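Local structure of cysteine synthase (Fusobacterium nucleatum subsp. nucleatum strain ATCC 25586, 5B55) at residues G127-S132 with I234-I239; C210-L215 with V252-G257. The protein produces hydrogen sulfide with pyridoxal 5'-phosphate as cofactor, through an alpha-aminoacrylate intermediate, probably from cysteine, and may also act as a cysteine synthase. The protein carries 1 engineered substitution. One frame throughout, in Å; residues are numbered along the deposited sequence.

Contact 1: G127-S132 with I234-I239; sequences GGFLGS and ISNEFI. Engineered in segment 234-239: Asn236 (natural residue Asp). With 0JO (2-{[(E)-{3-hydroxy-2-methyl-5-[(phosphonooxy)methyl]pyridin-4-yl}methylidene]amino}prop-2-enoic acid), chain D.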
ATOM      1  N   GLY A 127     -23.101  22.026   0.809  1.00 30.22           N
ATOM      2  CA  GLY A 127     -22.387  22.479  -0.392  1.00 25.10           C
ATOM      3  C   GLY A 127     -21.304  21.510  -0.901  1.00 22.59           C
ATOM      4  O   GLY A 127     -20.584  21.843  -1.795  1.00 22.63           O
ATOM      5  N   GLY A 128     -21.160  20.338  -0.313  1.00 22.49           N
ATOM      6  CA  GLY A 128     -20.245  19.296  -0.847  1.00 26.54           C
ATOM      7  C   GLY A 128     -18.787  19.731  -1.011  1.00 24.74           C
ATOM      8  O   GLY A 128     -18.187  20.308  -0.063  1.00 23.02           O
ATOM      9  N   PHE A 129     -18.238  19.522  -2.205  1.00 20.85           N
ATOM     10  CA  PHE A 129     -16.877  19.907  -2.467  1.00 22.15           C
ATOM     11  C   PHE A 129     -16.636  21.428  -2.411  1.00 23.11           C
ATOM     12  O   PHE A 129     -15.676  21.873  -1.790  1.00 20.27           O
ATOM     13  CB  PHE A 129     -16.373  19.297  -3.794  1.00 21.48           C
ATOM     14  CG  PHE A 129     -16.049  17.834  -3.700  1.00 21.26           C
ATOM     15  CD1 PHE A 129     -14.878  17.407  -3.079  1.00 20.33           C
ATOM     16  CD2 PHE A 129     -16.942  16.857  -4.192  1.00 22.38           C
ATOM     17  CE1 PHE A 129     -14.573  16.053  -2.988  1.00 22.20           C
ATOM     18  CE2 PHE A 129     -16.632  15.496  -4.114  1.00 21.04           C
ATOM     19  CZ  PHE A 129     -15.468  15.089  -3.477  1.00 22.88           C
ATOM     20  N   LEU A 130     -17.439  22.219  -3.110  1.00 23.41           N
ATOM     21  CA  LEU A 130     -17.234  23.671  -3.085  1.00 26.08           C
ATOM     22  C   LEU A 130     -17.423  24.193  -1.640  1.00 23.24           C
ATOM     23  O   LEU A 130     -16.670  25.033  -1.221  1.00 24.88           O
ATOM     24  CB  LEU A 130     -18.177  24.413  -4.048  1.00 27.62           C
ATOM     25  CG  LEU A 130     -17.820  24.299  -5.547  1.00 29.24           C
ATOM     26  CD1 LEU A 130     -18.949  24.979  -6.317  1.00 29.34           C
ATOM     27  CD2 LEU A 130     -16.475  24.897  -5.997  1.00 26.45           C
ATOM     28  N   GLY A 131     -18.362  23.618  -0.913  1.00 22.57           N
ATOM     29  CA  GLY A 131     -18.558  23.884   0.511  1.00 24.86           C
ATOM     30  C   GLY A 131     -17.353  23.524   1.409  1.00 26.30           C
ATOM     31  O   GLY A 131     -17.034  24.237   2.367  1.00 22.45           O
ATOM     32  N   SER A 132     -16.699  22.399   1.100  1.00 23.59           N
ATOM     33  CA  SER A 132     -15.499  21.964   1.795  1.00 20.81           C
ATOM     34  C   SER A 132     -14.369  22.939   1.539  1.00 18.98           C
ATOM     35  O   SER A 132     -13.711  23.351   2.455  1.00 15.55           O
ATOM     36  CB  SER A 132     -15.084  20.570   1.361  1.00 20.64           C
ATOM     37  OG  SER A 132     -16.080  19.628   1.665  1.00 17.61           O
ATOM     38  N   ILE A 234     -12.463  11.424  -8.706  1.00 14.12           N
ATOM     39  CA  ILE A 234     -12.503  12.312  -9.846  1.00 14.02           C
ATOM     40  C   ILE A 234     -13.870  13.035  -9.854  1.00 14.23           C
ATOM     41  O   ILE A 234     -14.825  12.562  -9.236  1.00 14.75           O
ATOM     42  CB  ILE A 234     -12.150  11.615 -11.169  1.00 13.21           C
ATOM     43  CG1 ILE A 234     -13.258  10.643 -11.572  1.00 13.74           C
ATOM     44  CG2 ILE A 234     -10.831  10.870 -11.024  1.00 14.51           C
ATOM     45  CD1 ILE A 234     -13.101  10.132 -12.989  1.00 12.81           C
ATOM     46  N   SER A 235     -13.932  14.094 -10.638  1.00 13.73           N
ATOM     47  CA  SER A 235     -15.176  14.792 -10.989  1.00 14.72           C
ATOM     48  C   SER A 235     -15.853  15.241  -9.725  1.00 16.24           C
ATOM     49  O   SER A 235     -16.851  14.653  -9.303  1.00 15.49           O
ATOM     50  CB  SER A 235     -16.053  13.909 -11.829  1.00 15.21           C
ATOM     51  OG  SER A 235     -17.086  14.648 -12.448  1.00 16.32           O
ATOM     52  N   ASN A 236     -15.204  16.208  -9.062  1.00 19.05           N
ATOM     53  CA  ASN A 236     -15.595  16.622  -7.702  1.00 19.34           C
ATOM     54  C   ASN A 236     -16.599  17.804  -7.759  1.00 23.40           C
ATOM     55  O   ASN A 236     -16.423  18.793  -7.038  1.00 19.94           O
ATOM     56  CB  ASN A 236     -14.351  17.049  -6.901  1.00 19.15           C
ATOM     57  CG  ASN A 236     -13.308  15.954  -6.811  1.00 19.04           C
ATOM     58  OD1 ASN A 236     -13.630  14.813  -6.478  1.00 21.15           O
ATOM     59  ND2 ASN A 236     -12.094  16.263  -7.198  1.00 20.02           N
ATOM     60  N   GLU A 237     -17.605  17.729  -8.666  1.00 22.17           N
ATOM     61  CA  GLU A 237     -18.710  18.730  -8.742  1.00 21.99           C
ATOM     62  C   GLU A 237     -18.400  20.092  -9.307  1.00 20.78           C
ATOM     63  O   GLU A 237     -19.210  20.977  -9.208  1.00 25.61           O
ATOM     64  CB  GLU A 237     -19.386  18.914  -7.401  1.00 22.34           C
ATOM     65  CG  GLU A 237     -19.857  17.587  -6.788  1.00 24.17           C
ATOM     66  CD  GLU A 237     -20.586  17.839  -5.479  1.00 28.79           C
ATOM     67  OE1 GLU A 237     -20.089  18.618  -4.589  1.00 27.38           O
ATOM     68  OE2 GLU A 237     -21.665  17.276  -5.339  1.00 31.25           O
ATOM     69  N   PHE A 238     -17.250  20.260  -9.918  1.00 20.91           N
ATOM     70  CA  PHE A 238     -16.864  21.504 -10.613  1.00 20.28           C
ATOM     71  C   PHE A 238     -15.634  21.210 -11.425  1.00 19.49           C
ATOM     72  O   PHE A 238     -14.971  20.199 -11.220  1.00 17.14           O
ATOM     73  CB  PHE A 238     -16.552  22.687  -9.656  1.00 23.99           C
ATOM     74  CG  PHE A 238     -15.395  22.449  -8.732  1.00 21.17           C
ATOM     75  CD1 PHE A 238     -15.538  21.610  -7.646  1.00 21.95           C
ATOM     76  CD2 PHE A 238     -14.196  23.068  -8.928  1.00 23.13           C
ATOM     77  CE1 PHE A 238     -14.484  21.377  -6.755  1.00 22.01           C
ATOM     78  CE2 PHE A 238     -13.120  22.817  -8.063  1.00 23.47           C
ATOM     79  CZ  PHE A 238     -13.264  21.949  -7.001  1.00 20.15           C
ATOM     80  N   ILE A 239     -15.298  22.146 -12.297  1.00 21.38           N
ATOM     81  CA  ILE A 239     -14.088  22.091 -13.062  1.00 23.42           C
ATOM     82  C   ILE A 239     -13.060  22.881 -12.318  1.00 23.63           C
ATOM     83  O   ILE A 239     -13.226  24.087 -12.191  1.00 22.76           O
ATOM     84  CB  ILE A 239     -14.235  22.718 -14.461  1.00 24.22           C
ATOM     85  CG1 ILE A 239     -15.407  22.034 -15.200  1.00 26.51           C
ATOM     86  CG2 ILE A 239     -12.911  22.632 -15.220  1.00 23.03           C
ATOM     87  CD1 ILE A 239     -15.681  22.593 -16.570  1.00 26.45           C
TER
HETATM   88  O   0JO D 402      -8.585  15.049  -2.808  0.55  7.04           O
HETATM   89  C   0JO D 402      -8.148  14.229  -3.571  0.55  7.88           C
HETATM   90  OXT 0JO D 402      -7.638  13.180  -3.206  0.55  7.30           O
HETATM   91  CA  0JO D 402      -8.361  14.380  -5.071  0.55  9.44           C
HETATM   92  CB  0JO D 402      -9.107  15.408  -5.629  0.55  9.22           C
HETATM   93  N   0JO D 402      -8.083  13.095  -5.736  0.55 11.34           N
HETATM   94  C4A 0JO D 402      -7.699  12.809  -6.907  0.55 13.45           C
HETATM   95  C4  0JO D 402      -7.771  11.350  -7.375  0.55 14.99           C
HETATM   96  C3  0JO D 402      -7.813  10.174  -6.614  0.55 15.92           C
HETATM   97  O3  0JO D 402      -7.770  10.206  -5.234  0.55 16.84           O
HETATM   98  C2  0JO D 402      -7.944   8.944  -7.299  0.55 16.00           C
HETATM   99  C2A 0JO D 402      -8.064   7.635  -6.555  0.55 15.31           C
HETATM  100  N1  0JO D 402      -7.970   8.891  -8.634  0.55 15.95           N
HETATM  101  C6  0JO D 402      -7.888   9.988  -9.363  0.55 15.46           C
HETATM  102  C5  0JO D 402      -7.783  11.238  -8.754  0.55 14.67           C
HETATM  103  C5A 0JO D 402      -7.716  12.471  -9.639  0.55 14.26           C
HETATM  104  OP4 0JO D 402      -6.410  12.905  -9.691  0.55 14.94           O
HETATM  105  P   0JO D 402      -6.035  14.476  -9.913  0.55 16.27           P
HETATM  106  OP3 0JO D 402      -6.889  14.876 -10.991  0.55 15.37           O
HETATM  107  OP1 0JO D 402      -4.669  14.618 -10.138  0.55 16.26           O
HETATM  108  OP2 0JO D 402      -6.533  15.140  -8.673  0.55 15.42           O
HETATM  109  O   HOH W   1     -19.770  21.520  -4.887  1.00 25.54           O
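The ring of Phe129 carries Asn236 on one face, and the carboxylate of Glu237 lies at its edge, in line with the ring plane but with its own plane turned almost upright to it. Asn236 CB stands 3.6 Å from the ring centroid, 9° off the normal, a centred CH-pi contact; beyond it the amide plane tilts 43° from the ring and OD1 comes to 3.5 Å from Phe129 CZ. Asn236 is an engineered replacement of the natural Asp. A second CH-pi contact follows at Phe238, where Leu130 CD2 sits over one face, 3.9 Å from the centroid and offset toward the rim, while Phe129 CB reaches the edge at CE1. Phe238 CG lies between its backbone N and carbonyl carbon (chi1 62°), which turns this ring back to the helix.

The hydrogen bonding across the contact centres on Glu237 OE1. It accepts from Phe129 N at 3.2 Å, nearly straight, and also accepts a hydrogen bond from a water 2.9 Å from Glu237 OE1. That water donates to Gly127 O and accepts from Leu130 N, so a single carboxylate oxygen serves the backbone amides of Phe129 and Leu130, one directly and one through water. The other branch of the Asn236 amide, ND2, comes to 3.5 Å from CB of the bound intermediate, and Ile234 CG2 touches its pyridine carbon C6. Asn236 and Ile234 thus belong to the pocket of the intermediate, and Asn236 lies beside Gly188, a pyridoxal-phosphate-binding residue.

In the fold, the loop before strand 252-254 meets helix 128-133. Phe129 also packs on Ser78 and on Pro101 of strand 96-101, the ring of Phe152 meets that of Phe238, and Ile234 rests on strand 210-214.

Contact 2: C210-L215 with V252-G257; sequences CPLEPL and VSVDDG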
ATOM      1  N   CYS A 210      -5.231  13.363 -22.727  1.00 17.86           N
ATOM      2  CA  CYS A 210      -6.634  13.375 -22.527  1.00 17.79           C
ATOM      3  C   CYS A 210      -7.073  13.300 -21.034  1.00 18.41           C
ATOM      4  O   CYS A 210      -6.736  12.357 -20.331  1.00 17.35           O
ATOM      5  CB  CYS A 210      -7.282  12.220 -23.287  1.00 20.61           C
ATOM      6  SG  CYS A 210      -7.099  12.359 -25.104  1.00 22.93           S
ATOM      7  N   PRO A 211      -7.943  14.237 -20.599  1.00 16.74           N
ATOM      8  CA  PRO A 211      -8.513  14.199 -19.303  1.00 16.46           C
ATOM      9  C   PRO A 211      -9.708  13.343 -19.332  1.00 15.96           C
ATOM     10  O   PRO A 211     -10.368  13.227 -20.364  1.00 17.78           O
ATOM     11  CB  PRO A 211      -8.902  15.654 -19.056  1.00 17.78           C
ATOM     12  CG  PRO A 211      -9.325  16.146 -20.401  1.00 17.62           C
ATOM     13  CD  PRO A 211      -8.375  15.439 -21.347  1.00 17.88           C
ATOM     14  N   LEU A 212      -9.984  12.673 -18.215  1.00 16.66           N
ATOM     15  CA  LEU A 212     -11.093  11.744 -18.158  1.00 14.20           C
ATOM     16  C   LEU A 212     -12.128  12.128 -17.105  1.00 15.46           C
ATOM     17  O   LEU A 212     -11.777  12.653 -16.036  1.00 14.74           O
ATOM     18  CB  LEU A 212     -10.551  10.347 -17.928  1.00 15.54           C
ATOM     19  CG  LEU A 212     -11.495   9.159 -17.708  1.00 15.33           C
ATOM     20  CD1 LEU A 212     -10.770   7.849 -18.102  1.00 16.18           C
ATOM     21  CD2 LEU A 212     -12.019   8.999 -16.307  1.00 15.55           C
ATOM     22  N   GLU A 213     -13.388  11.767 -17.375  1.00 14.05           N
ATOM     23  CA  GLU A 213     -14.490  12.113 -16.551  1.00 15.97           C
ATOM     24  C   GLU A 213     -15.439  10.942 -16.489  1.00 17.91           C
ATOM     25  O   GLU A 213     -15.386  10.080 -17.366  1.00 14.50           O
ATOM     26  CB  GLU A 213     -15.307  13.251 -17.153  1.00 16.35           C
ATOM     27  CG  GLU A 213     -16.085  12.887 -18.414  1.00 17.87           C
ATOM     28  CD  GLU A 213     -16.775  14.081 -19.115  1.00 20.21           C
ATOM     29  OE1 GLU A 213     -16.798  15.195 -18.566  1.00 19.45           O
ATOM     30  OE2 GLU A 213     -17.277  13.907 -20.261  1.00 19.53           O
ATOM     31  N   PRO A 214     -16.358  10.951 -15.517  1.00 16.40           N
ATOM     32  CA  PRO A 214     -17.396   9.919 -15.562  1.00 18.20           C
ATOM     33  C   PRO A 214     -18.488  10.281 -16.574  1.00 20.42           C
ATOM     34  O   PRO A 214     -18.917  11.456 -16.658  1.00 18.14           O
ATOM     35  CB  PRO A 214     -17.953   9.886 -14.139  1.00 18.57           C
ATOM     36  CG  PRO A 214     -17.072  10.819 -13.307  1.00 17.27           C
ATOM     37  CD  PRO A 214     -16.421  11.746 -14.293  1.00 17.71           C
ATOM     38  N   LEU A 215     -18.891   9.287 -17.368  1.00 22.81           N
ATOM     39  CA  LEU A 215     -20.007   9.437 -18.309  1.00 24.33           C
ATOM     40  C   LEU A 215     -21.245   9.887 -17.545  1.00 24.40           C
ATOM     41  O   LEU A 215     -21.976  10.692 -18.066  1.00 22.55           O
ATOM     42  CB  LEU A 215     -20.291   8.143 -19.082  1.00 25.58           C
ATOM     43  CG  LEU A 215     -21.335   8.218 -20.228  1.00 29.32           C
ATOM     44  CD1 LEU A 215     -20.841   9.118 -21.360  1.00 28.50           C
ATOM     45  CD2 LEU A 215     -21.644   6.841 -20.815  1.00 31.07           C
ATOM     46  N   VAL A 252     -12.331  12.214 -22.392  1.00 21.37           N
ATOM     47  CA  VAL A 252     -12.694  10.825 -22.484  1.00 20.17           C
ATOM     48  C   VAL A 252     -13.644  10.606 -21.329  1.00 19.35           C
ATOM     49  O   VAL A 252     -13.365  11.076 -20.212  1.00 17.09           O
ATOM     50  CB  VAL A 252     -11.397   9.962 -22.406  1.00 22.83           C
ATOM     51  CG1 VAL A 252     -11.698   8.524 -22.134  1.00 23.48           C
ATOM     52  CG2 VAL A 252     -10.626  10.055 -23.714  1.00 24.16           C
ATOM     53  N   SER A 253     -14.779   9.954 -21.592  1.00 16.62           N
ATOM     54  CA  SER A 253     -15.801   9.716 -20.627  1.00 20.22           C
ATOM     55  C   SER A 253     -16.029   8.235 -20.448  1.00 20.73           C
ATOM     56  O   SER A 253     -16.258   7.538 -21.441  1.00 21.84           O
ATOM     57  CB  SER A 253     -17.137  10.346 -21.119  1.00 22.08           C
ATOM     58  OG  SER A 253     -16.848  11.668 -21.503  1.00 23.57           O
ATOM     59  N   VAL A 254     -16.015   7.763 -19.208  1.00 17.38           N
ATOM     60  CA  VAL A 254     -16.165   6.340 -18.908  1.00 17.93           C
ATOM     61  C   VAL A 254     -17.303   6.146 -17.957  1.00 17.75           C
ATOM     62  O   VAL A 254     -17.414   6.839 -16.918  1.00 16.44           O
ATOM     63  CB  VAL A 254     -14.837   5.788 -18.296  1.00 17.95           C
ATOM     64  CG1 VAL A 254     -14.949   4.336 -17.883  1.00 18.33           C
ATOM     65  CG2 VAL A 254     -13.680   5.963 -19.294  1.00 18.89           C
ATOM     66  N   ASP A 255     -18.131   5.155 -18.216  1.00 19.51           N
ATOM     67  CA  ASP A 255     -19.250   4.870 -17.280  1.00 20.80           C
ATOM     68  C   ASP A 255     -18.709   4.244 -15.978  1.00 20.10           C
ATOM     69  O   ASP A 255     -17.834   3.396 -15.998  1.00 19.74           O
ATOM     70  CB  ASP A 255     -20.299   3.958 -17.938  1.00 24.98           C
ATOM     71  CG  ASP A 255     -21.521   3.745 -17.053  1.00 28.41           C
ATOM     72  OD1 ASP A 255     -21.496   2.912 -16.132  1.00 33.44           O
ATOM     73  OD2 ASP A 255     -22.496   4.454 -17.249  1.00 37.00           O
ATOM     74  N   ASP A 256     -19.243   4.653 -14.841  1.00 20.58           N
ATOM     75  CA  ASP A 256     -18.679   4.242 -13.587  1.00 20.71           C
ATOM     76  C   ASP A 256     -18.822   2.726 -13.322  1.00 21.47           C
ATOM     77  O   ASP A 256     -17.946   2.130 -12.673  1.00 18.75           O
ATOM     78  CB  ASP A 256     -19.174   5.117 -12.432  1.00 20.73           C
ATOM     79  CG  ASP A 256     -20.668   4.975 -12.144  1.00 22.32           C
ATOM     80  OD1 ASP A 256     -21.382   4.275 -12.905  1.00 22.14           O
ATOM     81  OD2 ASP A 256     -21.098   5.555 -11.131  1.00 21.51           O
ATOM     82  N   GLY A 257     -19.863   2.098 -13.876  1.00 20.81           N
ATOM     83  CA  GLY A 257     -19.953   0.630 -13.877  1.00 20.79           C
ATOM     84  C   GLY A 257     -18.864  -0.078 -14.684  1.00 18.12           C
ATOM     85  O   GLY A 257     -18.427  -1.119 -14.305  1.00 21.36           O
TER
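Strands 210-214 and 252-254 run parallel, their axes 4.7 Å apart at closest approach and inclined by 30°, with Leu212, Glu213 and Pro214 in register with Val252, Ser253 and Val254. They form one edge of the parallel sheet of one domain of a fold type II pyridoxal-phosphate enzyme, as in the cystathionine beta-synthase-like family, with 252-254 outermost within the chain. The backbone bonds follow the staggered parallel pattern: Val252 N gives to Pro211 O at 3.0 Å, Val252 O receives Glu213 N, and Glu213 O receives Val254 N. Past the paired strands, Leu215 N meets Val254 O from well above its carbonyl plane.

On one face, Leu212 CD1 reaches Val254 CG2 at 3.7 Å and, less closely, Val252 CG1. Leu212 CG points opposite its own N (chi1 175°), carrying the branch across to the valines. Val252 and Val254 lie against Met286 of helix 275-288, so the helix covers this apolar face.

The other face is polar. Glu213 OE2 accepts from Ser253 OG at 2.6 Å with its anti lone pair, the one directed away from the other oxygen. OE2 is also hydrogen-bonded to Ser221 OG, and the two hydroxyls would help to stabilise a negative charge on this buried carboxylate, if it is ionised. Nearby, Leu215 CD1 packs on Ser253 CB at 3.9 Å.

Helix 256-263 starts directly beyond the outer strand. Asp255 occupies its N-cap position: OD1 accepts from Gly257 N at 2.9 Å, approached from the anti side and 30° out of the carboxylate plane.

Overall arrangement
Contact 2 is a buried sheet edge, whereas contact 1 is only partly buried and joins helix 128-133 to a loop beside the bound intermediate. Repeated backbone bonds dominate the former; the latter depends on two CH-pi contacts, one direct bond and a water. Both use a glutamate, but Glu237 accepts from one backbone amide and a water, while Glu213 is bonded to two serine hydroxyls. Their centres lie about 17 Å apart, yet they touch: Ser235 CB packs on Pro214 CD at 3.3 Å, and Ile234 CD1 meets Leu212 CD2. Residues 234-239 therefore pass between strand 210-214 and helix 128-133, bordering the pocket on the way.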